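Local coordinates for hypothetical protein (Pseudomonas syringae pv. tomato, PDB 2PAG), which is of unknown function but belongs to the SMI1/KNR4 family of the SUKH clan and binds calcium ions, at residues Leu19-Asp23 / Thr61-Pro65. Residues are numbered along the deposited sequence; the frame is centred on the assembly and turned at random.
Sequences LELPD and TVTDP
P22 packs on V62 and T63, and E20 meets T63, where the loop leading into helix 24-34 of this SMI1/KNR4 fold packs against the loop between helices 40-49 and 71-81. Neither segment is a regular strand, and the nearest CA atoms, those of P22 and T63, are 6.0 Å apart. The apolar half is a pyrrolidine ring against two methyls, the P22 side chain crossing those of V62 and T63 at about a right angle. P22 CB lies 3.5 Å from V62 CG2, slightly tighter than usual van der Waals contact, and 3.6 Å from T63 CG2. P22 also touches L27 and V62 touches I30, which joins this patch to helix 24-34; D23, the N-cap of that helix, bonds Q26 N through OD1.

The polar half centres on T63. T63 OG1, set between the backbone N and the carbonyl carbon (chi1 61°), lies 3.1 Å from E20 O, within hydrogen-bonding range, though its proton has another acceptor nearby. Water 1 lies 3.0 Å from T63 OG1 and accepts from E20 N. Water 2 donates to both E20 OE1 (2.6 Å) and T63 O; with CD anti to CA (chi2 -176°), the E20 chain reaches out to this water. Exposed E20 is thus joined to T63 largely through water, whereas buried P22 and V62 are held by apolar contact.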
ATOM      1  N   LEU A  19     -13.993  -3.696   4.200  1.00 16.00           N
ATOM      2  CA  LEU A  19     -12.824  -4.359   3.642  1.00 16.43           C
ATOM      3  C   LEU A  19     -12.338  -5.408   4.641  1.00 16.42           C
ATOM      4  O   LEU A  19     -12.534  -5.262   5.852  1.00 19.58           O
ATOM      5  CB  LEU A  19     -11.710  -3.346   3.399  1.00 13.91           C
ATOM      6  CG  LEU A  19     -12.004  -2.167   2.480  1.00 14.32           C
ATOM      7  CD1 LEU A  19     -10.743  -1.321   2.353  1.00 16.17           C
ATOM      8  CD2 LEU A  19     -12.442  -2.665   1.115  1.00 15.83           C
ATOM      9  N   GLU A  20     -11.700  -6.457   4.131  1.00 16.66           N
ATOM     10  CA  GLU A  20     -11.188  -7.522   4.982  1.00 18.99           C
ATOM     11  C   GLU A  20      -9.694  -7.379   5.211  1.00 18.95           C
ATOM     12  O   GLU A  20      -8.966  -6.904   4.341  1.00 18.42           O
ATOM     13  CB  GLU A  20     -11.473  -8.885   4.358  1.00 20.66           C
ATOM     14  CG  GLU A  20     -12.951  -9.168   4.148  1.00 25.72           C
ATOM     15  CD  GLU A  20     -13.204 -10.561   3.611  1.00 29.26           C
ATOM     16  OE1 GLU A  20     -12.575 -10.930   2.594  1.00 32.22           O
ATOM     17  OE2 GLU A  20     -14.038 -11.284   4.202  1.00 33.02           O
ATOM     18  N   LEU A  21      -9.252  -7.785   6.394  1.00 18.78           N
ATOM     19  CA  LEU A  21      -7.840  -7.728   6.745  1.00 17.20           C
ATOM     20  C   LEU A  21      -7.263  -9.111   6.432  1.00 16.79           C
ATOM     21  O   LEU A  21      -7.841 -10.131   6.803  1.00 15.97           O
ATOM     22  CB  LEU A  21      -7.695  -7.407   8.237  1.00 18.79           C
ATOM     23  CG  LEU A  21      -6.318  -6.991   8.749  1.00 19.55           C
ATOM     24  CD1 LEU A  21      -5.893  -5.692   8.067  1.00 19.30           C
ATOM     25  CD2 LEU A  21      -6.370  -6.814  10.262  1.00 19.75           C
ATOM     26  N   PRO A  22      -6.119  -9.164   5.731  1.00 14.29           N
ATOM     27  CA  PRO A  22      -5.500 -10.445   5.384  1.00 15.47           C
ATOM     28  C   PRO A  22      -4.729 -11.079   6.532  1.00 15.74           C
ATOM     29  O   PRO A  22      -4.407 -10.419   7.515  1.00 15.24           O
ATOM     30  CB  PRO A  22      -4.566 -10.067   4.242  1.00 14.91           C
ATOM     31  CG  PRO A  22      -4.055  -8.724   4.706  1.00 14.24           C
ATOM     32  CD  PRO A  22      -5.336  -8.038   5.185  1.00 15.40           C
ATOM     33  N   ASP A  23      -4.459 -12.373   6.402  1.00 18.17           N
ATOM     34  CA  ASP A  23      -3.664 -13.081   7.392  1.00 19.61           C
ATOM     35  C   ASP A  23      -2.326 -13.346   6.716  1.00 20.75           C
ATOM     36  O   ASP A  23      -2.168 -13.106   5.514  1.00 19.44           O
ATOM     37  CB  ASP A  23      -4.323 -14.400   7.815  1.00 23.01           C
ATOM     38  CG  ASP A  23      -4.748 -15.250   6.640  1.00 25.69           C
ATOM     39  OD1 ASP A  23      -3.943 -15.441   5.704  1.00 25.06           O
ATOM     40  OD2 ASP A  23      -5.897 -15.747   6.665  1.00 31.41           O
ATOM     41  N   THR A  61      -4.534  -3.327  -1.413  1.00 11.43           N
ATOM     42  CA  THR A  61      -5.136  -4.379  -0.609  1.00 11.58           C
ATOM     43  C   THR A  61      -4.807  -5.733  -1.236  1.00 11.96           C
ATOM     44  O   THR A  61      -4.327  -5.802  -2.365  1.00 12.15           O
ATOM     45  CB  THR A  61      -6.665  -4.214  -0.551  1.00 13.05           C
ATOM     46  OG1 THR A  61      -7.203  -4.205  -1.884  1.00 12.45           O
ATOM     47  CG2 THR A  61      -7.026  -2.915   0.153  1.00 12.95           C
ATOM     48  N   VAL A  62      -5.070  -6.811  -0.507  1.00 13.26           N
ATOM     49  CA  VAL A  62      -4.776  -8.134  -1.039  1.00 13.91           C
ATOM     50  C   VAL A  62      -5.876  -9.168  -0.828  1.00 15.28           C
ATOM     51  O   VAL A  62      -5.692 -10.334  -1.173  1.00 17.72           O
ATOM     52  CB  VAL A  62      -3.480  -8.706  -0.415  1.00 14.52           C
ATOM     53  CG1 VAL A  62      -2.309  -7.771  -0.677  1.00 15.32           C
ATOM     54  CG2 VAL A  62      -3.672  -8.918   1.083  1.00 15.14           C
ATOM     55  N   THR A  63      -7.020  -8.744  -0.295  1.00 16.63           N
ATOM     56  CA  THR A  63      -8.111  -9.673   0.009  1.00 16.20           C
ATOM     57  C   THR A  63      -9.274  -9.747  -0.978  1.00 17.28           C
ATOM     58  O   THR A  63     -10.111 -10.651  -0.883  1.00 19.04           O
ATOM     59  CB  THR A  63      -8.695  -9.383   1.407  1.00 17.04           C
ATOM     60  OG1 THR A  63      -9.232  -8.054   1.429  1.00 17.27           O
ATOM     61  CG2 THR A  63      -7.609  -9.508   2.481  1.00 15.82           C
ATOM     62  N   ASP A  64      -9.344  -8.805  -1.909  1.00 15.11           N
ATOM     63  CA  ASP A  64     -10.421  -8.811  -2.902  1.00 17.25           C
ATOM     64  C   ASP A  64      -9.851  -8.693  -4.316  1.00 17.92           C
ATOM     65  O   ASP A  64      -9.570  -7.598  -4.799  1.00 15.64           O
ATOM     66  CB  ASP A  64     -11.400  -7.659  -2.628  1.00 17.22           C
ATOM     67  CG  ASP A  64     -12.480  -7.538  -3.694  1.00 20.51           C
ATOM     68  OD1 ASP A  64     -12.625  -8.473  -4.508  1.00 18.91           O
ATOM     69  OD2 ASP A  64     -13.190  -6.504  -3.711  1.00 20.18           O
ATOM     70  N   PRO A  65      -9.673  -9.830  -5.003  1.00 19.76           N
ATOM     71  CA  PRO A  65      -9.129  -9.822  -6.365  1.00 20.27           C
ATOM     72  C   PRO A  65      -9.904  -8.986  -7.386  1.00 19.66           C
ATOM     73  O   PRO A  65      -9.400  -8.713  -8.477  1.00 21.07           O
ATOM     74  CB  PRO A  65      -9.087 -11.309  -6.732  1.00 24.14           C
ATOM     75  CG  PRO A  65     -10.172 -11.911  -5.873  1.00 28.21           C
ATOM     76  CD  PRO A  65      -9.977 -11.203  -4.563  1.00 23.15           C
TER
HETATM   77  O   HOH W   1     -11.975  -6.877   1.110  1.00 16.33           O
HETATM   78  O   HOH W   2     -12.338  -9.481   0.501  1.00 29.24           O